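Local structure of phosphoserine phosphatase (Thermococcus onnurineus, 4AP9) at residues 95-100 and 115-120; 27-32 and 72-77; 61-66 and 129-134; 89-94 and 194-199. The protein probably hydrolyses L-phosphoserine to L-serine, the last step of serine biosynthesis, as a magnesium-dependent phosphatase of the haloacid dehalogenase superfamily. All coordinates share one frame; numbering follows the deposited sequence.

Interaction 1 (95-100 and 115-120); sequences GFKVVL and LGDEFM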
# COMPACT_ATOMS: atom_id res chain seq x y z
N GLY A 95 -26.67 -15.19 4.95
CA GLY A 95 -25.28 -15.25 5.36
C GLY A 95 -24.55 -13.92 5.47
O GLY A 95 -23.33 -13.88 5.42
N PHE A 96 -25.30 -12.84 5.61
CA PHE A 96 -24.72 -11.52 5.77
C PHE A 96 -24.66 -11.12 7.24
O PHE A 96 -25.53 -11.51 8.02
CB PHE A 96 -25.55 -10.47 5.02
CG PHE A 96 -25.47 -10.59 3.53
CD1 PHE A 96 -26.30 -11.45 2.84
CD2 PHE A 96 -24.56 -9.83 2.81
CE1 PHE A 96 -26.23 -11.56 1.47
CE2 PHE A 96 -24.48 -9.94 1.44
CZ PHE A 96 -25.32 -10.81 0.76
N LYS A 97 -23.64 -10.35 7.60
CA LYS A 97 -23.71 -9.54 8.81
C LYS A 97 -24.36 -8.22 8.40
O LYS A 97 -24.00 -7.64 7.37
CB LYS A 97 -22.31 -9.30 9.35
CG LYS A 97 -22.24 -8.27 10.43
CD LYS A 97 -20.85 -8.25 11.03
CE LYS A 97 -20.13 -6.98 10.72
NZ LYS A 97 -19.02 -6.78 11.69
N VAL A 98 -25.33 -7.75 9.18
CA VAL A 98 -26.12 -6.56 8.80
C VAL A 98 -25.72 -5.30 9.58
O VAL A 98 -25.74 -5.29 10.81
CB VAL A 98 -27.62 -6.83 9.04
CG1 VAL A 98 -28.46 -5.61 8.65
CG2 VAL A 98 -28.05 -8.06 8.25
N VAL A 99 -25.38 -4.24 8.85
CA VAL A 99 -24.94 -2.99 9.46
C VAL A 99 -25.89 -1.91 9.01
O VAL A 99 -26.07 -1.68 7.81
CB VAL A 99 -23.49 -2.62 9.06
CG1 VAL A 99 -23.10 -1.31 9.71
CG2 VAL A 99 -22.52 -3.72 9.48
N LEU A 100 -26.53 -1.25 9.97
CA LEU A 100 -27.47 -0.19 9.65
C LEU A 100 -26.78 1.14 9.89
O LEU A 100 -26.17 1.34 10.94
CB LEU A 100 -28.72 -0.31 10.54
CG LEU A 100 -29.50 -1.62 10.53
CD1 LEU A 100 -30.83 -1.44 11.24
CD2 LEU A 100 -29.74 -2.14 9.13
N LEU A 115 -31.78 -3.73 15.65
CA LEU A 115 -32.33 -4.55 14.58
C LEU A 115 -31.22 -5.27 13.83
O LEU A 115 -31.33 -6.46 13.54
CB LEU A 115 -33.16 -3.70 13.62
CG LEU A 115 -33.77 -4.48 12.46
CD1 LEU A 115 -34.73 -5.55 12.97
CD2 LEU A 115 -34.50 -3.54 11.52
N GLY A 116 -30.15 -4.55 13.51
CA GLY A 116 -29.02 -5.12 12.82
C GLY A 116 -27.99 -5.70 13.76
O GLY A 116 -28.19 -5.77 14.97
N ASP A 117 -26.88 -6.15 13.19
CA ASP A 117 -25.75 -6.64 13.96
C ASP A 117 -24.88 -5.49 14.46
O ASP A 117 -24.29 -5.57 15.55
CB ASP A 117 -24.95 -7.63 13.12
CG ASP A 117 -25.77 -8.87 12.77
OD1 ASP A 117 -26.33 -9.48 13.70
OD2 ASP A 117 -25.89 -9.22 11.57
N GLU A 118 -24.78 -4.43 13.66
CA GLU A 118 -24.15 -3.19 14.08
C GLU A 118 -25.01 -1.99 13.68
O GLU A 118 -25.77 -2.05 12.71
CB GLU A 118 -22.74 -3.04 13.49
CG GLU A 118 -21.75 -4.11 13.92
CD GLU A 118 -20.31 -3.75 13.60
OE1 GLU A 118 -19.90 -2.61 13.88
OE2 GLU A 118 -19.58 -4.62 13.08
N PHE A 119 -24.89 -0.91 14.42
CA PHE A 119 -25.69 0.28 14.16
C PHE A 119 -24.79 1.50 14.29
O PHE A 119 -24.02 1.60 15.25
CB PHE A 119 -26.84 0.33 15.19
CG PHE A 119 -27.68 1.59 15.13
CD1 PHE A 119 -28.64 1.76 14.15
CD2 PHE A 119 -27.55 2.57 16.10
CE1 PHE A 119 -29.44 2.92 14.12
CE2 PHE A 119 -28.34 3.72 16.08
CZ PHE A 119 -29.28 3.89 15.08
N MSE A 120 -24.87 2.43 13.34
CA MSE A 120 -24.10 3.67 13.43
C MSE A 120 -24.84 4.86 12.84
O MSE A 120 -25.28 4.83 11.69
CB MSE A 120 -22.77 3.55 12.69
CG MSE A 120 -22.07 4.90 12.47
SE MSE A 120 -21.29 5.60 14.12
CE MSE A 120 -20.64 3.91 14.74
O HOH W 1 -25.19 -12.00 10.88

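Interaction 2 (27-32 and 72-77); sequences REMARI and LRTREK. With 1PS (3-pyridinium-1-ylpropane-1-sulfonate), chain E.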
# COMPACT_ATOMS: atom_id res chain seq x y z
N ARG A 27 -37.18 17.33 7.27
CA ARG A 27 -38.50 17.73 6.77
C ARG A 27 -39.47 17.84 7.94
O ARG A 27 -40.31 18.74 7.97
CB ARG A 27 -39.02 16.73 5.74
CG ARG A 27 -38.11 16.63 4.52
CD ARG A 27 -38.71 15.80 3.39
NE ARG A 27 -37.72 15.58 2.34
CZ ARG A 27 -37.43 16.46 1.37
NH1 ARG A 27 -38.06 17.63 1.31
NH2 ARG A 27 -36.51 16.15 0.46
N GLU A 28 -39.34 16.95 8.91
CA GLU A 28 -40.15 17.06 10.13
C GLU A 28 -39.79 18.31 10.94
O GLU A 28 -40.68 19.00 11.47
CB GLU A 28 -40.01 15.79 10.97
CG GLU A 28 -40.83 15.79 12.26
CD GLU A 28 -42.33 15.70 12.04
OE1 GLU A 28 -42.78 15.64 10.87
OE2 GLU A 28 -43.07 15.68 13.04
N MSE A 29 -38.50 18.62 11.06
CA MSE A 29 -38.10 19.83 11.75
C MSE A 29 -38.64 21.08 11.05
O MSE A 29 -39.03 22.05 11.71
CB MSE A 29 -36.58 19.92 11.89
CG MSE A 29 -36.01 18.95 12.89
SE MSE A 29 -36.66 19.33 14.69
CE MSE A 29 -37.89 17.92 14.82
N ALA A 30 -38.69 21.05 9.72
CA ALA A 30 -39.20 22.20 8.99
C ALA A 30 -40.69 22.36 9.28
O ALA A 30 -41.18 23.48 9.39
CB ALA A 30 -38.96 22.05 7.49
N ARG A 31 -41.39 21.24 9.41
CA ARG A 31 -42.84 21.25 9.65
C ARG A 31 -43.14 21.78 11.06
O ARG A 31 -44.00 22.64 11.24
CB ARG A 31 -43.44 19.85 9.45
CG ARG A 31 -44.96 19.78 9.62
CD ARG A 31 -45.47 18.35 9.61
NE ARG A 31 -45.14 17.61 10.82
CZ ARG A 31 -45.90 17.62 11.91
NH1 ARG A 31 -47.00 18.35 11.92
NH2 ARG A 31 -45.55 16.93 12.99
N ILE A 32 -42.41 21.26 12.04
CA ILE A 32 -42.61 21.62 13.43
C ILE A 32 -42.24 23.07 13.72
O ILE A 32 -42.99 23.78 14.39
CB ILE A 32 -41.79 20.69 14.36
CG1 ILE A 32 -42.37 19.28 14.35
CG2 ILE A 32 -41.75 21.25 15.79
CD1 ILE A 32 -43.81 19.20 14.81
N LEU A 72 -37.05 14.44 20.62
CA LEU A 72 -37.34 13.02 20.84
C LEU A 72 -38.75 12.58 20.43
O LEU A 72 -38.97 11.42 20.10
CB LEU A 72 -37.04 12.64 22.29
CG LEU A 72 -35.55 12.72 22.63
CD1 LEU A 72 -35.32 12.45 24.11
CD2 LEU A 72 -34.76 11.73 21.77
N ARG A 73 -39.70 13.51 20.44
CA ARG A 73 -41.06 13.23 19.97
C ARG A 73 -41.07 12.60 18.57
O ARG A 73 -41.95 11.82 18.24
CB ARG A 73 -41.85 14.52 19.91
CG ARG A 73 -43.30 14.40 20.34
CD ARG A 73 -43.61 15.51 21.38
NE ARG A 73 -44.97 16.03 21.25
CZ ARG A 73 -45.29 17.32 21.22
NH1 ARG A 73 -44.36 18.25 21.34
NH2 ARG A 73 -46.57 17.68 21.09
N THR A 74 -40.09 12.96 17.74
CA THR A 74 -40.05 12.47 16.36
C THR A 74 -39.84 10.96 16.25
O THR A 74 -40.23 10.36 15.25
CB THR A 74 -38.96 13.17 15.54
OG1 THR A 74 -37.66 12.82 16.04
CG2 THR A 74 -39.12 14.69 15.60
N ARG A 75 -39.24 10.35 17.27
CA ARG A 75 -39.02 8.91 17.19
C ARG A 75 -40.36 8.16 17.12
O ARG A 75 -40.43 7.01 16.70
CB ARG A 75 -38.13 8.39 18.34
CG ARG A 75 -38.67 8.62 19.72
CD ARG A 75 -37.57 8.60 20.79
NE ARG A 75 -37.15 7.24 21.16
CZ ARG A 75 -37.93 6.37 21.81
NH1 ARG A 75 -39.18 6.68 22.13
NH2 ARG A 75 -37.46 5.16 22.12
N GLU A 76 -41.44 8.83 17.52
CA GLU A 76 -42.78 8.28 17.35
C GLU A 76 -43.14 8.06 15.87
O GLU A 76 -44.03 7.26 15.56
CB GLU A 76 -43.80 9.17 18.04
CG GLU A 76 -43.61 9.20 19.56
CD GLU A 76 -44.51 10.19 20.25
OE1 GLU A 76 -45.36 10.80 19.58
OE2 GLU A 76 -44.34 10.37 21.48
N LYS A 77 -42.46 8.76 14.97
CA LYS A 77 -42.71 8.61 13.54
C LYS A 77 -41.76 7.58 12.91
O LYS A 77 -41.79 7.36 11.70
CB LYS A 77 -42.57 9.95 12.83
CG LYS A 77 -43.77 10.87 13.01
CD LYS A 77 -43.76 12.00 11.99
CE LYS A 77 -44.99 12.88 12.12
NZ LYS A 77 -45.16 13.78 10.93
N1 1PS E . -46.39 23.85 13.76
C1 1PS E . -47.05 23.92 12.60
C2 1PS E . -47.58 22.78 12.02
C3 1PS E . -46.22 22.69 14.41
C4 1PS E . -46.73 21.50 13.89
C5 1PS E . -47.42 21.54 12.67
C6 1PS E . -45.86 25.05 14.32
C7 1PS E . -45.25 25.87 13.21
C8 1PS E . -44.73 27.16 13.77
S1 1PS E . -45.39 28.54 12.87
O1 1PS E . -44.68 29.72 13.38
O2 1PS E . -46.82 28.67 13.15
O3 1PS E . -45.16 28.39 11.45

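Interaction 3 (61-66 and 129-134); sequences GLIRGI and GKFQGI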
# COMPACT_ATOMS: atom_id res chain seq x y z
N GLY A 61 -27.82 24.63 12.80
CA GLY A 61 -27.89 25.95 13.36
C GLY A 61 -29.31 26.45 13.53
O GLY A 61 -29.63 27.11 14.52
N LEU A 62 -30.16 26.12 12.56
CA LEU A 62 -31.54 26.58 12.58
C LEU A 62 -32.42 25.88 13.62
O LEU A 62 -33.54 26.33 13.88
CB LEU A 62 -32.17 26.46 11.18
CG LEU A 62 -31.65 27.44 10.13
CD1 LEU A 62 -31.94 26.96 8.72
CD2 LEU A 62 -32.25 28.81 10.35
N ILE A 63 -31.94 24.79 14.21
CA ILE A 63 -32.70 24.19 15.31
C ILE A 63 -32.01 24.31 16.67
O ILE A 63 -32.42 23.68 17.64
CB ILE A 63 -33.14 22.72 15.04
CG1 ILE A 63 -31.94 21.79 14.85
CG2 ILE A 63 -34.11 22.65 13.85
CD1 ILE A 63 -32.27 20.31 15.02
N ARG A 64 -30.97 25.13 16.73
CA ARG A 64 -30.32 25.40 18.01
C ARG A 64 -31.40 25.83 19.00
O ARG A 64 -32.27 26.64 18.67
CB ARG A 64 -29.26 26.49 17.87
CG ARG A 64 -28.28 26.55 19.02
CD ARG A 64 -27.40 27.77 18.91
NE ARG A 64 -28.20 28.99 18.94
CZ ARG A 64 -27.85 30.14 18.37
NH1 ARG A 64 -26.70 30.23 17.72
NH2 ARG A 64 -28.65 31.19 18.46
N GLY A 65 -31.36 25.26 20.21
CA GLY A 65 -32.27 25.64 21.27
C GLY A 65 -33.53 24.80 21.38
O GLY A 65 -34.23 24.87 22.40
N ILE A 66 -33.84 24.02 20.35
CA ILE A 66 -35.08 23.26 20.38
C ILE A 66 -35.05 22.27 21.54
O ILE A 66 -34.01 21.69 21.85
CB ILE A 66 -35.35 22.57 19.01
CG1 ILE A 66 -36.83 22.22 18.86
CG2 ILE A 66 -34.47 21.34 18.83
CD1 ILE A 66 -37.29 22.24 17.43
N GLY A 129 -31.15 20.42 28.43
CA GLY A 129 -32.35 19.96 27.75
C GLY A 129 -32.62 20.63 26.42
O GLY A 129 -33.66 20.38 25.81
N LYS A 130 -31.70 21.47 25.96
CA LYS A 130 -31.88 22.18 24.70
C LYS A 130 -30.80 21.80 23.67
O LYS A 130 -29.62 21.67 24.01
CB LYS A 130 -31.86 23.68 24.93
CG LYS A 130 -32.75 24.14 26.07
CD LYS A 130 -34.20 23.84 25.79
CE LYS A 130 -35.09 24.48 26.85
NZ LYS A 130 -36.53 24.17 26.63
N PHE A 131 -31.23 21.65 22.42
CA PHE A 131 -30.33 21.18 21.36
C PHE A 131 -29.24 22.21 21.09
O PHE A 131 -29.52 23.38 20.82
CB PHE A 131 -31.14 20.88 20.08
CG PHE A 131 -30.31 20.38 18.93
CD1 PHE A 131 -29.96 19.04 18.84
CD2 PHE A 131 -29.90 21.25 17.92
CE1 PHE A 131 -29.21 18.57 17.77
CE2 PHE A 131 -29.14 20.78 16.85
CZ PHE A 131 -28.80 19.44 16.78
N GLN A 132 -28.00 21.76 21.16
CA GLN A 132 -26.87 22.66 20.89
C GLN A 132 -26.14 22.41 19.57
O GLN A 132 -25.60 23.35 18.99
CB GLN A 132 -25.86 22.61 22.04
CG GLN A 132 -26.31 23.35 23.28
CD GLN A 132 -27.12 24.59 22.96
OE1 GLN A 132 -26.70 25.43 22.16
NE2 GLN A 132 -28.29 24.70 23.57
N GLY A 133 -26.13 21.17 19.09
CA GLY A 133 -25.41 20.87 17.86
C GLY A 133 -25.32 19.38 17.58
O GLY A 133 -26.00 18.57 18.22
N ILE A 134 -24.49 19.03 16.60
CA ILE A 134 -24.36 17.65 16.15
C ILE A 134 -22.97 17.07 16.46
O ILE A 134 -21.97 17.77 16.37
CB ILE A 134 -24.63 17.54 14.63
CG1 ILE A 134 -24.67 16.07 14.18
CG2 ILE A 134 -23.60 18.34 13.85
CD1 ILE A 134 -25.24 15.88 12.75

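Interaction 4 (89-94 and 194-199); sequences ETLREK and DFIKNL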
# COMPACT_ATOMS: atom_id res chain seq x y z
N GLU A 89 -33.84 -9.88 8.70
CA GLU A 89 -33.79 -11.29 9.06
C GLU A 89 -33.39 -12.19 7.88
O GLU A 89 -32.67 -13.19 8.06
CB GLU A 89 -35.12 -11.74 9.67
CG GLU A 89 -35.40 -11.09 11.01
CD GLU A 89 -36.74 -11.49 11.61
OE1 GLU A 89 -37.56 -12.14 10.91
OE2 GLU A 89 -36.98 -11.13 12.78
N THR A 90 -33.84 -11.83 6.68
CA THR A 90 -33.52 -12.60 5.48
C THR A 90 -32.05 -12.44 5.10
O THR A 90 -31.38 -13.42 4.76
CB THR A 90 -34.41 -12.18 4.31
OG1 THR A 90 -35.79 -12.33 4.69
CG2 THR A 90 -34.13 -13.08 3.09
N LEU A 91 -31.56 -11.21 5.15
CA LEU A 91 -30.13 -10.97 4.99
C LEU A 91 -29.28 -11.89 5.88
O LEU A 91 -28.30 -12.48 5.41
CB LEU A 91 -29.80 -9.51 5.28
CG LEU A 91 -30.18 -8.56 4.15
CD1 LEU A 91 -30.26 -7.12 4.65
CD2 LEU A 91 -29.19 -8.69 3.01
N ARG A 92 -29.64 -12.01 7.15
CA ARG A 92 -28.92 -12.94 8.02
C ARG A 92 -29.01 -14.39 7.55
O ARG A 92 -28.01 -15.10 7.55
CB ARG A 92 -29.40 -12.86 9.45
CG ARG A 92 -28.97 -11.63 10.18
CD ARG A 92 -29.05 -11.87 11.67
NE ARG A 92 -28.91 -10.63 12.41
CZ ARG A 92 -29.94 -9.88 12.81
NH1 ARG A 92 -31.18 -10.27 12.55
NH2 ARG A 92 -29.72 -8.76 13.48
N GLU A 93 -30.21 -14.82 7.16
CA GLU A 93 -30.39 -16.17 6.63
C GLU A 93 -29.46 -16.39 5.43
O GLU A 93 -28.91 -17.48 5.25
CB GLU A 93 -31.83 -16.41 6.18
CG GLU A 93 -32.86 -16.37 7.29
CD GLU A 93 -34.27 -16.61 6.76
OE1 GLU A 93 -34.41 -17.42 5.81
OE2 GLU A 93 -35.22 -16.00 7.30
N LYS A 94 -29.31 -15.35 4.62
CA LYS A 94 -28.53 -15.44 3.40
C LYS A 94 -27.03 -15.29 3.68
O LYS A 94 -26.22 -15.27 2.76
CB LYS A 94 -28.99 -14.41 2.38
CG LYS A 94 -30.45 -14.53 1.97
CD LYS A 94 -30.79 -15.94 1.52
CE LYS A 94 -32.21 -16.03 0.97
NZ LYS A 94 -32.50 -17.38 0.40
N ASP A 194 -37.78 -9.06 -1.84
CA ASP A 194 -37.92 -10.14 -2.82
C ASP A 194 -36.59 -10.49 -3.46
O ASP A 194 -36.30 -11.67 -3.69
CB ASP A 194 -38.94 -9.76 -3.90
CG ASP A 194 -40.36 -9.83 -3.39
OD1 ASP A 194 -40.59 -10.47 -2.34
OD2 ASP A 194 -41.25 -9.24 -4.04
N PHE A 195 -35.80 -9.48 -3.76
CA PHE A 195 -34.48 -9.70 -4.32
C PHE A 195 -33.59 -10.49 -3.35
O PHE A 195 -32.96 -11.47 -3.72
CB PHE A 195 -33.82 -8.37 -4.69
CG PHE A 195 -32.45 -8.53 -5.29
CD1 PHE A 195 -32.30 -8.70 -6.66
CD2 PHE A 195 -31.32 -8.53 -4.50
CE1 PHE A 195 -31.05 -8.86 -7.21
CE2 PHE A 195 -30.06 -8.68 -5.05
CZ PHE A 195 -29.93 -8.84 -6.40
N ILE A 196 -33.53 -10.05 -2.10
CA ILE A 196 -32.71 -10.74 -1.13
C ILE A 196 -33.21 -12.16 -0.90
O ILE A 196 -32.41 -13.07 -0.68
CB ILE A 196 -32.64 -9.96 0.19
CG1 ILE A 196 -32.00 -8.60 -0.04
CG2 ILE A 196 -31.85 -10.75 1.23
CD1 ILE A 196 -30.64 -8.66 -0.71
N LYS A 197 -34.52 -12.35 -0.97
CA LYS A 197 -35.09 -13.68 -0.75
C LYS A 197 -34.65 -14.64 -1.86
O LYS A 197 -34.57 -15.85 -1.66
CB LYS A 197 -36.62 -13.62 -0.65
CG LYS A 197 -37.14 -13.41 0.77
CD LYS A 197 -38.65 -13.60 0.87
CE LYS A 197 -39.42 -12.39 0.39
NZ LYS A 197 -40.82 -12.38 0.94
N ASN A 198 -34.35 -14.08 -3.03
CA ASN A 198 -33.86 -14.87 -4.17
C ASN A 198 -32.39 -15.28 -4.08
O ASN A 198 -31.92 -16.03 -4.93
CB ASN A 198 -34.05 -14.10 -5.46
CG ASN A 198 -35.32 -14.47 -6.19
OD1 ASN A 198 -35.92 -15.51 -5.91
ND2 ASN A 198 -35.72 -13.64 -7.14
N LEU A 199 -31.67 -14.80 -3.07
CA LEU A 199 -30.24 -15.12 -2.97
C LEU A 199 -29.94 -16.58 -2.57
O LEU A 199 -30.68 -17.21 -1.81
CB LEU A 199 -29.51 -14.16 -2.03
CG LEU A 199 -29.47 -12.68 -2.42
CD1 LEU A 199 -28.77 -11.89 -1.33
CD2 LEU A 199 -28.78 -12.48 -3.76

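Interaction 1 (95-100 and 115-120)
Asp-117 meets Val-98 where two neighbouring parallel strands, 97-100 and 118-120, run side by side in the Rossmann-like sheet of the haloacid dehalogenase fold. The aspartate hooks back onto the strand beside it. Its CB lies 3.4 Å from Val-98 O and 3.9 Å from CG of Lys-97, and its CG stands beside its own backbone N (chi1 -64°), which carries the carboxylate to the edge of the neighbouring strand. There OD2 uses its anti lone pair to take an almost straight bond from Val-98 N, 2.9 Å away, and also accepts from a water that donates to Phe-96 O. OD1 turns to Arg-92 of helix 82-93. A short acid suits this place because it supplies an acceptor where the second strand has not yet begun.

From there the backbone takes over. The parallel ladder runs from Glu-118 N to Val-98 O, Leu-100 N to Glu-118 O and Met-120 N (a selenomethionine) to Leu-100 O, with Asp-117 N an extra, bent donor to Val-98 O. Gly-116 fits because a CB would press against Leu-100 CG and Val-98 O; Leu-100 CD1 lies 3.9 Å from its N and 4.0 Å from Leu-115 CB. On the face that Val-99 shares with Glu-118, Lys-97 NZ reaches Glu-118 OE2 at 2.6 Å, nearly along the C-O axis, and the same oxygen is salt-bridged to Arg-147 of a second subunit.

Interaction 2 (27-32 and 72-77)
Glu-28 and Lys-77 reach for each other from opposite directions, one from helix 25-33 and the other from the 3-10 segment 74-77. The lysine chain runs out extended beyond CG, and its NZ stops 3.0 Å from Glu-28 OE1, on the syn side but 34° out of the carboxylate plane. Arg-31 grips the same carboxylate side-on: NE donates to OE1 at 3.1 Å and NH2 to OE2 at 2.8 Å, both bonds nearly straight. The carboxylate sits at the edge of the guanidinium, in its plane. Arg-31 NE and Lys-77 NZ approach OE1 from opposite faces of the carboxylate, so two cations share one acid and its negative charge probably offsets their mutual repulsion. The three form a salt-bridge network of the helical cap, built on an i, i+3 pair within one helix. Lys-77 suits its place because its long chain spans the gap between the two backbones, while Arg-31 reaches along its own helix.

Beside the charges the contact is apolar. Glu-28 CG, anti to the backbone N before the chain bends at chi2 (70°), slides past Thr-74 CG2 at 3.9 Å. Met-29, a selenomethionine, crosses that threonine at about a right angle and brings CE to 3.5 Å from the same methyl. Thr-74 suits the place because its branches divide: CG2 faces the contact while OG1 bonds to Phe-71 O, three residues earlier.

Arg-31 also lines a bound pyridinium propanesulfonate, its NH1 3.3 Å from ring atom C5. Phe-23 from a loop packs on Glu-28, Thr-74 and Lys-77, while helix 36-47 packs against helix 25-33 through Arg-27 and Ala-30.

Interaction 3 (61-66 and 129-134)
Phe-131 and Ile-63 make the dense part of this contact, between the turn after helix 52-62 and strand 130-134. Ile-63 CD1 sits over one face of the phenyl ring, 3.9 Å from its centroid and 22° off the normal, a CH-pi contact displaced toward the rim. Ile-63 CG1 lies 3.6 Å from Phe-131 CE2. The opposite face is taken by Gly-133 N, also offset. With its CG anti to the backbone N (chi1 -179°), the phenyl ring extends toward Ile-63. Ile-66 CG2 comes in at 3.6 Å from Phe-131 CB. Branched aliphatic chains and a flat ring suit this inner side because these side chains bring no polar group of their own, and Phe-71 meets the ring as well.

Two backbone bonds pin the turn to the strand: Gly-65 N donates to Phe-131 O at 2.7 Å, almost straight and in the carbonyl plane, and Phe-131 N returns a bond to Ile-66 O at 2.8 Å.

The solvent side is looser. There Arg-64 CG merely lies 3.7 Å from OE1 of Gln-132, whose NE2 bonds weakly to Lys-130 O; guanidinium and amide planes are 13° apart. Lys-130 lays its methylene CD 3.5 Å from Gly-65 O. Long polar chains suit this exposed side: the aliphatic parts of Arg-64 and Lys-130 lie against the strand and turn, and the lysine amine pairs with Asp-67.

Residues 63-66 form a type II beta turn, with glycine at the third position, where Gly-65 adopts positive phi. The turn attaches the helical cap to the outermost strand of this chain's sheet, which continues into a second subunit.

Interaction 4 (89-94 and 194-199)
Packing between two helices on one side of the alpha/beta sheet brings helix 82-93 against the C-terminal helix 189-197, in the layered arrangement of a haloacid dehalogenase core. Ile-196 is the centre of the apolar part. Its CG2, anti to the backbone N, is the branch turned into the gap, 3.8 Å from both Thr-90 CG2 and Leu-91 CD2, while CD1 reaches the same leucine methyl at 4.0 Å. The beta-branched isoleucine fits because it offers two arms close to the backbone. Thr-90 likewise divides its branches: CG2 packs on Ile-196 and on Lys-197 CG, whereas OG1, beside its own backbone N (chi1 -56°), bonds to Glu-86 O one turn earlier. Its small size lets the helices come close, with the CA atoms of Thr-90 and Lys-197 6.5 Å apart.

Lys-94, just after helix 82-93, closes the contact with a polar tip. The chain bends at chi2 (-52°) and then runs straight, its CG passing 4.1 Å from Leu-199 CB and its CE 3.4 Å from Ile-196 O. NZ donates to Leu-199 O at 2.9 Å in the carbonyl plane, with a weak bond to Lys-197 O. A lysine suits this place because the chain around 196-199 turns several carbonyl oxygens this way, which can accept from its charged amine.

Lys-197 turns its own amine to Glu-86. Met-3 of a third subunit lies against Leu-199, which joins Leu-91 in packing against Phe-96. Leu-91 also rests on Ala-12 and Ile-14, so that helix 82-93 is seated on strand 11-15 of the sheet.

In the fold
Interactions 1 and 4 are joined: their centres are 14 Å apart, helix 82-93 leads into strand 97-102, and Arg-92 NH2 reaches forward in the chain to Leu-115 O. Interactions 2 and 3 form a second pair, also 14 Å apart, where Met-29 packs on Ile-63 and Ile-66 in the helical cap. The pairs lie on opposite sides of the chain's centre, interactions 3 and 4 about 40 Å apart between centres. Along the chain, interaction 1 is nested inside the loops closed by 3 and by 4, while 3 crosses both 2 and 4. Strands 118-127 and 130-135 connect interactions 1 and 3 through one sheet, so core and cap are tied together, and both contacts touch the second subunit.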